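Local coordinates for protein Xaa-Pro aminopeptidase (Thermococcus sibiricus MM 739, PDB 4RGZ) that probably hydrolyses short peptides as a zinc-bound aminopeptidase or prolidase of the M24B family, at residues G23-P28 and E102-D107; E271-E276 and K319-G324; T281-I286 and H297-G302. All coordinates share one frame; numbering follows the deposited sequence.

Contact 1: G23-P28 and E102-D107; sequences GALVAP and EKLLID
Gly23, Leu25, Leu105 and Asp107 are joined by three backbone hydrogen bonds, and these hold two parallel strands together. Leu105 serves both ways. Leu105 N donates to Gly23 O at 3.0 Å, and Leu105 O accepts from Leu25 N at 2.9 Å. The last rung is Asp107 N to Leu25 O, also 2.9 Å. Here the donor stands above the carbonyl plane, 36° out of it, just where both segments leave the strands. The other edge of 104-106 is bonded as well: the backbones of Leu104 and Ile106 pair with Ser126, His128 and Ile130. Val26 pairs with the backbone of Leu50.

Asp107 has a different task. Its CG is anti to the backbone N (chi1 173°), which carries the carboxylate to the beginning of the loop after 23-25. Asp107 CB lies 3.6 Å from Val26 CA, and Asp107 OD1 lies 3.7 Å from Ala27 CB. Both carboxylate oxygens are satisfied outside the two segments. OD1 bonds Thr109 OG1, and OD2 bonds Asn31 ND2 in helix 30-35. Thr109 OG1 is also paired with Pro28 O, so Thr109 links the carboxylate to the loop.

The apolar groups sort onto two faces. On one, Ala24 CB meets Leu105 CB at 4.1 Å, and Phe12 and Phe16 of helix 10-16 pack on this pair. On the other, Leu25 and Ile106 lie side by side with their CD1 atoms 4.1 Å apart. Ile106 also packs on Leu116 of the second subunit.

Strand 104-106 is the middle strand of a three-stranded parallel sheet, between 23-25 and 127-129, with helix 10-16 on one face. This is part of the alpha/beta N-terminal domain of the creatinase/prolidase type.

Contact 2: E271-E276 and K319-G324; sequences EGIPAE and KILKDG
Glu271 and Asp323 meet where a carboxylate takes a backbone N-H. The side chain of Glu271 can be followed outward. CB and CG pass beside the carbonyl oxygen of Leu321, with Glu271 CG 3.8 Å from Leu321 O. CG is anti to the backbone N (chi1 170°), and this anti, extended chain takes the carboxylate beyond Lys322 to Asp323. Glu271 CD comes within 4.0 Å of Asp323 N. At the tip, Glu271 OE2 accepts from Asp323 N at 3.0 Å through its anti lone pair, in a nearly straight bond. OE1 has a long, weak ion pair with Lys352 NZ.

The remaining bonds join two backbones that run in opposite directions. Gly272 N donates to Leu321 O at 2.9 Å. Leu321 N donates to Ile273 O at 3.1 Å, well out of the carbonyl plane. Ala275 N donates to Lys319 O at 3.0 Å. Ala275 follows Pro274, the N-cap residue of helix 275-288, so this last bond ties the loop to the first turn of the helix.

Apolar groups fill in alongside. Pro274 and Ile320 point the same way, with CG of the proline 3.7 Å from CD1 of the isoleucine. Leu321 lies beside Ile273 and continues onto Val278, Ile313 and Leu349.

The carboxylates of Glu271 and Asp323 are turned 48° apart, and Glu271 OE2 is 3.6 Å from Asp323 OD2. Asp323 OD1 is bonded to the backbone N of Lys352. The two like charges probably favour proton uptake somewhat; the Asp323 N-H and, weakly, Lys352 may offset this. Three of the four hydrogen bonds join backbones, and the fourth uses the Glu271 carboxylate to extend the pairing at a partly exposed edge.

Contact 3: T281-I286 and H297-G302; sequences TARGII and HRTGHG
Ala282 and Thr299 make the tightly packed part of this contact, and Arg283 with His297 the looser part. The methyl of Ala282 points from the helix at the threonine. Ala282 CB is 3.9 Å from Thr299 OG1 and 4.1 Å from Thr299 CG2, so it rests against both branches. OG1 is anti to the carbonyl carbon (chi1 -58°), on the helix side, and Asp279 OD1 binds it there. Pro331 and Ala265 also touch Ala282, and Ile313 and Ile329 touch Thr299. Both residues are buried.

Arg283 is partly exposed and reaches across by its length. Its chain bends at chi3 and brings the guanidinium end-on to one carbonyl. Arg283 NH1 and NH2 both donate hydrogen bonds to His297 O, at 3.2 and 3.3 Å. The oxygen sits in the guanidinium plane, at its edge. Both nitrogens approach from one face of the carbonyl, above its plane by 36° for NH1. The grip is thus forked but somewhat bent. NH1 also has a long, weak ion pair with Asp279.

CB of His297 leaves its CA pointing away from the helix. His297 ND1 donates to Arg298 O at 2.6 Å and NE2 is bonded to Tyr334 OH, which fixes the ring's rotation. The His297 side chain is about 4 Å from that of Glu330, a zinc ligand in a crystal structure of this protein, though no zinc is bound to it in this chain. The side chain of Arg298 is about 4 Å from a bound zinc ion.

Next along the chain, Thr299 and Gly300 both face Ile313 in a classic beta bulge. The whole is an outer helix laid against the segment bordering the metal centre, as expected of the pita-bread catalytic fold of M24 metallopeptidases.

In the fold
From the N terminus, the chain first closes a long loop at contact 1, where 23-28 meets 102-107 within the N-terminal domain. Contact 1 closes before contact 2 opens. Contact 2 then joins 271-276, at the start of helix 275-288, to the loop 319-324 ahead of strand 326-335. Contact 3 lies wholly within that span. It closes a short loop, joining 281-286 of the same helix to 297-302, the segment leading into strand 300-302. Contacts 2 and 3 therefore nest, tying the helix near its start and farther along, with centres about 15 Å apart. Contact 1 stands in series with both, its centre about 28 and 34 Å from theirs.

Contact 1: G23-P28 and E102-D107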
loop_
_atom_site.group_PDB
_atom_site.type_symbol
_atom_site.label_atom_id
_atom_site.label_comp_id
_atom_site.label_asym_id
_atom_site.label_seq_id
_atom_site.Cartn_x
_atom_site.Cartn_y
_atom_site.Cartn_z
ATOM N N GLY A 23 -15.636 7.234 24.115
ATOM C CA GLY A 23 -15.575 7.817 22.764
ATOM C C GLY A 23 -14.595 7.175 21.793
ATOM O O GLY A 23 -13.885 6.234 22.149
ATOM N N ALA A 24 -14.548 7.705 20.568
ATOM C CA ALA A 24 -13.745 7.124 19.478
ATOM C C ALA A 24 -12.872 8.131 18.707
ATOM O O ALA A 24 -13.363 9.161 18.251
ATOM C CB ALA A 24 -14.653 6.386 18.512
ATOM N N LEU A 25 -11.587 7.816 18.544
ATOM C CA LEU A 25 -10.673 8.692 17.814
ATOM C C LEU A 25 -10.259 8.058 16.488
ATOM O O LEU A 25 -9.414 7.162 16.459
ATOM C CB LEU A 25 -9.447 9.045 18.670
ATOM C CG LEU A 25 -9.678 9.885 19.943
ATOM C CD1 LEU A 25 -8.464 9.836 20.862
ATOM C CD2 LEU A 25 -10.060 11.332 19.640
ATOM N N VAL A 26 -10.862 8.543 15.400
ATOM C CA VAL A 26 -10.696 7.976 14.050
ATOM C C VAL A 26 -9.579 8.630 13.228
ATOM O O VAL A 26 -9.458 9.851 13.199
ATOM C CB VAL A 26 -12.027 8.005 13.252
ATOM C CG1 VAL A 26 -11.827 7.443 11.844
ATOM C CG2 VAL A 26 -13.118 7.227 13.987
ATOM N N ALA A 27 -8.777 7.804 12.550
ATOM C CA ALA A 27 -7.628 8.272 11.767
ATOM C C ALA A 27 -7.861 8.054 10.256
ATOM O O ALA A 27 -8.887 7.487 9.881
ATOM C CB ALA A 27 -6.363 7.565 12.243
ATOM N N PRO A 28 -6.937 8.534 9.382
ATOM C CA PRO A 28 -6.950 8.142 7.966
ATOM C C PRO A 28 -6.944 6.636 7.759
ATOM O O PRO A 28 -6.296 5.913 8.510
ATOM C CB PRO A 28 -5.653 8.759 7.433
ATOM C CG PRO A 28 -5.542 10.029 8.219
ATOM C CD PRO A 28 -6.055 9.704 9.598
ATOM N N GLU A 102 -14.165 8.372 30.771
ATOM C CA GLU A 102 -13.950 6.929 30.910
ATOM C C GLU A 102 -12.985 6.339 29.860
ATOM O O GLU A 102 -11.936 6.926 29.560
ATOM C CB GLU A 102 -15.293 6.176 30.893
ATOM C CG GLU A 102 -16.303 6.601 31.951
ATOM C CD GLU A 102 -17.289 7.654 31.462
ATOM O OE1 GLU A 102 -17.719 7.571 30.290
ATOM O OE2 GLU A 102 -17.646 8.555 32.258
ATOM N N LYS A 103 -13.364 5.180 29.310
ATOM C CA LYS A 103 -12.505 4.351 28.463
ATOM C C LYS A 103 -12.345 4.915 27.044
ATOM O O LYS A 103 -12.881 5.979 26.736
ATOM C CB LYS A 103 -13.040 2.909 28.433
ATOM C CG LYS A 103 -13.184 2.266 29.813
ATOM C CD LYS A 103 -13.119 0.744 29.754
ATOM C CE LYS A 103 -14.494 0.101 29.860
ATOM N NZ LYS A 103 -14.461 -1.332 29.445
ATOM N N LEU A 104 -11.610 4.209 26.183
ATOM C CA LEU A 104 -11.318 4.719 24.841
ATOM C C LEU A 104 -11.302 3.711 23.714
ATOM O O LEU A 104 -10.846 2.576 23.874
ATOM C CB LEU A 104 -9.982 5.454 24.824
ATOM C CG LEU A 104 -9.942 6.933 25.210
ATOM C CD1 LEU A 104 -8.634 7.499 24.685
ATOM C CD2 LEU A 104 -11.123 7.717 24.656
ATOM N N LEU A 105 -11.802 4.157 22.564
ATOM C CA LEU A 105 -11.658 3.442 21.308
ATOM C C LEU A 105 -10.772 4.254 20.391
ATOM O O LEU A 105 -11.185 5.296 19.880
ATOM C CB LEU A 105 -13.004 3.249 20.618
ATOM C CG LEU A 105 -14.041 2.286 21.177
ATOM C CD1 LEU A 105 -15.378 2.678 20.587
ATOM C CD2 LEU A 105 -13.717 0.839 20.846
ATOM N N ILE A 106 -9.553 3.774 20.187
ATOM C CA ILE A 106 -8.681 4.340 19.177
ATOM C C ILE A 106 -8.865 3.546 17.904
ATOM O O ILE A 106 -8.853 2.308 17.931
ATOM C CB ILE A 106 -7.197 4.283 19.582
ATOM C CG1 ILE A 106 -7.015 4.524 21.085
ATOM C CG2 ILE A 106 -6.403 5.310 18.794
ATOM C CD1 ILE A 106 -7.309 5.941 21.530
ATOM N N ASP A 107 -9.038 4.262 16.796
ATOM C CA ASP A 107 -9.027 3.668 15.452
ATOM C C ASP A 107 -7.755 2.857 15.206
ATOM O O ASP A 107 -6.684 3.420 15.031
ATOM C CB ASP A 107 -9.192 4.772 14.391
ATOM C CG ASP A 107 -9.030 4.264 12.965
ATOM O OD1 ASP A 107 -7.891 4.236 12.483
ATOM O OD2 ASP A 107 -10.035 3.927 12.310
#

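Contact 2: E271-E276 and K319-G324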
loop_
_atom_site.group_PDB
_atom_site.type_symbol
_atom_site.label_atom_id
_atom_site.label_comp_id
_atom_site.label_asym_id
_atom_site.label_seq_id
_atom_site.Cartn_x
_atom_site.Cartn_y
_atom_site.Cartn_z
ATOM N N GLU A 271 -28.566 -17.157 5.778
ATOM C CA GLU A 271 -28.583 -16.418 7.032
ATOM C C GLU A 271 -28.780 -17.394 8.195
ATOM O O GLU A 271 -29.634 -18.290 8.154
ATOM C CB GLU A 271 -29.685 -15.330 7.061
ATOM C CG GLU A 271 -29.915 -14.684 8.434
ATOM C CD GLU A 271 -30.748 -13.412 8.379
ATOM O OE1 GLU A 271 -31.937 -13.451 8.776
ATOM O OE2 GLU A 271 -30.232 -12.371 7.949
ATOM N N GLY A 272 -28.006 -17.198 9.248
ATOM C CA GLY A 272 -28.209 -17.971 10.452
ATOM C C GLY A 272 -27.211 -19.106 10.590
ATOM O O GLY A 272 -27.231 -19.795 11.583
ATOM N N ILE A 273 -26.324 -19.312 9.616
ATOM C CA ILE A 273 -25.403 -20.421 9.744
ATOM C C ILE A 273 -23.972 -19.954 10.027
ATOM O O ILE A 273 -23.564 -18.896 9.542
ATOM C CB ILE A 273 -25.460 -21.444 8.573
ATOM C CG1 ILE A 273 -24.271 -21.284 7.651
ATOM C CG2 ILE A 273 -26.789 -21.461 7.824
ATOM C CD1 ILE A 273 -23.693 -22.631 7.292
ATOM N N PRO A 274 -23.210 -20.736 10.835
ATOM C CA PRO A 274 -21.914 -20.205 11.248
ATOM C C PRO A 274 -20.918 -20.222 10.107
ATOM O O PRO A 274 -20.961 -21.101 9.242
ATOM C CB PRO A 274 -21.493 -21.135 12.405
ATOM C CG PRO A 274 -22.756 -21.782 12.897
ATOM C CD PRO A 274 -23.640 -21.881 11.683
ATOM N N ALA A 275 -20.031 -19.236 10.095
ATOM C CA ALA A 275 -19.068 -19.092 9.036
ATOM C C ALA A 275 -18.196 -20.332 8.940
ATOM O O ALA A 275 -17.820 -20.740 7.836
ATOM C CB ALA A 275 -18.208 -17.868 9.284
ATOM N N GLU A 276 -17.848 -20.903 10.090
ATOM C CA GLU A 276 -17.108 -22.160 10.099
ATOM C C GLU A 276 -17.845 -23.340 9.407
ATOM O O GLU A 276 -17.203 -24.166 8.712
ATOM C CB GLU A 276 -16.680 -22.550 11.510
ATOM C CG GLU A 276 -17.833 -22.765 12.482
ATOM C CD GLU A 276 -17.361 -23.244 13.825
ATOM O OE1 GLU A 276 -16.150 -23.268 14.068
ATOM O OE2 GLU A 276 -18.204 -23.615 14.645
ATOM N N LYS A 319 -19.042 -17.036 14.130
ATOM C CA LYS A 319 -19.863 -15.894 13.783
ATOM C C LYS A 319 -21.007 -16.337 12.885
ATOM O O LYS A 319 -20.784 -16.997 11.867
ATOM C CB LYS A 319 -19.004 -14.850 13.069
ATOM C CG LYS A 319 -19.497 -13.425 13.214
ATOM C CD LYS A 319 -18.888 -12.545 12.136
ATOM C CE LYS A 319 -18.606 -11.143 12.657
ATOM N NZ LYS A 319 -17.553 -11.107 13.703
ATOM N N ILE A 320 -22.221 -15.978 13.283
ATOM C CA ILE A 320 -23.414 -16.279 12.510
ATOM C C ILE A 320 -23.423 -15.366 11.280
ATOM O O ILE A 320 -23.077 -14.196 11.369
ATOM C CB ILE A 320 -24.701 -16.172 13.398
ATOM C CG1 ILE A 320 -24.676 -17.205 14.550
ATOM C CG2 ILE A 320 -25.983 -16.365 12.603
ATOM C CD1 ILE A 320 -24.014 -18.536 14.211
ATOM N N LEU A 321 -23.758 -15.904 10.123
ATOM C CA LEU A 321 -23.811 -15.101 8.912
ATOM C C LEU A 321 -25.148 -14.368 8.810
ATOM O O LEU A 321 -26.211 -14.898 9.199
ATOM C CB LEU A 321 -23.590 -15.981 7.692
ATOM C CG LEU A 321 -22.151 -16.441 7.454
ATOM C CD1 LEU A 321 -22.094 -17.871 6.969
ATOM C CD2 LEU A 321 -21.481 -15.543 6.452
ATOM N N LYS A 322 -25.101 -13.136 8.309
ATOM C CA LYS A 322 -26.337 -12.311 8.308
ATOM C C LYS A 322 -26.507 -11.614 6.971
ATOM O O LYS A 322 -25.508 -11.247 6.321
ATOM C CB LYS A 322 -26.302 -11.228 9.401
ATOM C CG LYS A 322 -26.041 -11.678 10.824
ATOM C CD LYS A 322 -27.283 -12.240 11.482
ATOM C CE LYS A 322 -27.160 -12.169 12.993
ATOM N NZ LYS A 322 -28.451 -12.486 13.667
ATOM N N ASP A 323 -27.758 -11.427 6.565
ATOM C CA ASP A 323 -28.036 -10.522 5.450
ATOM C C ASP A 323 -27.079 -9.333 5.491
ATOM O O ASP A 323 -26.863 -8.740 6.547
ATOM C CB ASP A 323 -29.480 -10.025 5.458
ATOM C CG ASP A 323 -30.444 -11.020 4.851
ATOM O OD1 ASP A 323 -30.003 -12.008 4.229
ATOM O OD2 ASP A 323 -31.668 -10.827 5.015
ATOM N N GLY A 324 -26.488 -9.013 4.350
ATOM C CA GLY A 324 -25.656 -7.839 4.260
ATOM C C GLY A 324 -24.179 -8.140 4.186
ATOM O O GLY A 324 -23.398 -7.311 3.671
#

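Contact 3: T281-I286 and H297-G302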
loop_
_atom_site.group_PDB
_atom_site.type_symbol
_atom_site.label_atom_id
_atom_site.label_comp_id
_atom_site.label_asym_id
_atom_site.label_seq_id
_atom_site.Cartn_x
_atom_site.Cartn_y
_atom_site.Cartn_z
ATOM N N THR A 281 -17.869 -27.151 4.965
ATOM C CA THR A 281 -18.559 -27.779 3.837
ATOM C C THR A 281 -17.568 -28.042 2.715
ATOM O O THR A 281 -17.401 -29.182 2.323
ATOM C CB THR A 281 -19.752 -26.906 3.382
ATOM O OG1 THR A 281 -20.664 -26.810 4.473
ATOM C CG2 THR A 281 -20.498 -27.506 2.183
ATOM N N ALA A 282 -16.955 -26.970 2.204
ATOM C CA ALA A 282 -15.812 -27.014 1.290
ATOM C C ALA A 282 -14.784 -28.047 1.740
ATOM O O ALA A 282 -14.531 -29.036 1.052
ATOM C CB ALA A 282 -15.165 -25.652 1.232
ATOM N N ARG A 283 -14.245 -27.825 2.939
ATOM C CA ARG A 283 -13.194 -28.643 3.526
ATOM C C ARG A 283 -13.532 -30.146 3.602
ATOM O O ARG A 283 -12.743 -30.974 3.142
ATOM C CB ARG A 283 -12.881 -28.067 4.900
ATOM C CG ARG A 283 -11.735 -28.658 5.705
ATOM C CD ARG A 283 -11.200 -27.538 6.579
ATOM N NE ARG A 283 -9.903 -27.218 6.055
ATOM C CZ ARG A 283 -9.472 -26.069 5.565
ATOM N NH1 ARG A 283 -10.209 -24.966 5.542
ATOM N NH2 ARG A 283 -8.235 -26.060 5.114
ATOM N N GLY A 284 -14.690 -30.486 4.179
ATOM C CA GLY A 284 -15.155 -31.883 4.276
ATOM C C GLY A 284 -15.036 -32.546 2.915
ATOM O O GLY A 284 -14.492 -33.642 2.771
ATOM N N ILE A 285 -15.499 -31.832 1.892
ATOM C CA ILE A 285 -15.567 -32.402 0.557
ATOM C C ILE A 285 -14.159 -32.732 0.076
ATOM O O ILE A 285 -13.907 -33.822 -0.419
ATOM C CB ILE A 285 -16.381 -31.490 -0.411
ATOM C CG1 ILE A 285 -17.803 -31.277 0.195
ATOM C CG2 ILE A 285 -16.360 -32.035 -1.840
ATOM C CD1 ILE A 285 -19.008 -31.622 -0.659
ATOM N N ILE A 286 -13.240 -31.792 0.251
ATOM C CA ILE A 286 -11.870 -32.020 -0.107
ATOM C C ILE A 286 -11.274 -33.215 0.679
ATOM O O ILE A 286 -10.710 -34.122 0.085
ATOM C CB ILE A 286 -11.029 -30.718 -0.005
ATOM C CG1 ILE A 286 -11.393 -29.785 -1.179
ATOM C CG2 ILE A 286 -9.538 -31.078 -0.042
ATOM C CD1 ILE A 286 -11.177 -28.302 -0.965
ATOM N N HIS A 297 -5.613 -23.345 3.635
ATOM C CA HIS A 297 -6.097 -22.001 3.899
ATOM C C HIS A 297 -7.567 -21.999 4.155
ATOM O O HIS A 297 -8.253 -22.996 3.906
ATOM C CB HIS A 297 -5.672 -20.963 2.833
ATOM C CG HIS A 297 -6.268 -21.169 1.457
ATOM N ND1 HIS A 297 -7.553 -20.849 1.155
ATOM C CD2 HIS A 297 -5.685 -21.587 0.259
ATOM C CE1 HIS A 297 -7.792 -21.082 -0.147
ATOM N NE2 HIS A 297 -6.650 -21.532 -0.702
ATOM N N ARG A 298 -8.038 -20.895 4.721
ATOM C CA ARG A 298 -9.429 -20.738 5.025
ATOM C C ARG A 298 -10.181 -20.681 3.701
ATOM O O ARG A 298 -9.609 -20.362 2.665
ATOM C CB ARG A 298 -9.626 -19.486 5.861
ATOM C CG ARG A 298 -9.387 -18.197 5.117
ATOM C CD ARG A 298 -9.071 -17.111 6.101
ATOM N NE ARG A 298 -8.621 -15.913 5.393
ATOM C CZ ARG A 298 -8.175 -14.794 5.976
ATOM N NH1 ARG A 298 -8.111 -14.673 7.311
ATOM N NH2 ARG A 298 -7.796 -13.775 5.202
ATOM N N THR A 299 -11.467 -21.015 3.777
ATOM C CA THR A 299 -12.353 -20.999 2.628
ATOM C C THR A 299 -12.504 -19.578 2.117
ATOM O O THR A 299 -12.495 -19.347 0.908
ATOM C CB THR A 299 -13.743 -21.560 2.979
ATOM O OG1 THR A 299 -13.609 -22.896 3.482
ATOM C CG2 THR A 299 -14.637 -21.575 1.749
ATOM N N GLY A 300 -12.637 -18.619 3.030
ATOM C CA GLY A 300 -12.722 -17.218 2.582
ATOM C C GLY A 300 -12.599 -16.097 3.610
ATOM O O GLY A 300 -12.525 -16.346 4.816
ATOM N N HIS A 301 -12.581 -14.872 3.099
ATOM C CA HIS A 301 -12.583 -13.647 3.884
ATOM C C HIS A 301 -13.656 -12.688 3.412
ATOM O O HIS A 301 -14.172 -12.821 2.310
ATOM C CB HIS A 301 -11.235 -12.982 3.725
ATOM C CG HIS A 301 -10.800 -12.887 2.287
ATOM N ND1 HIS A 301 -11.133 -11.841 1.494
ATOM C CD2 HIS A 301 -10.097 -13.786 1.484
ATOM C CE1 HIS A 301 -10.640 -12.041 0.261
ATOM N NE2 HIS A 301 -9.995 -13.229 0.254
ATOM N N GLY A 302 -13.971 -11.683 4.226
ATOM C CA GLY A 302 -14.951 -10.655 3.837
ATOM C C GLY A 302 -14.411 -9.608 2.868
ATOM O O GLY A 302 -13.198 -9.444 2.702
#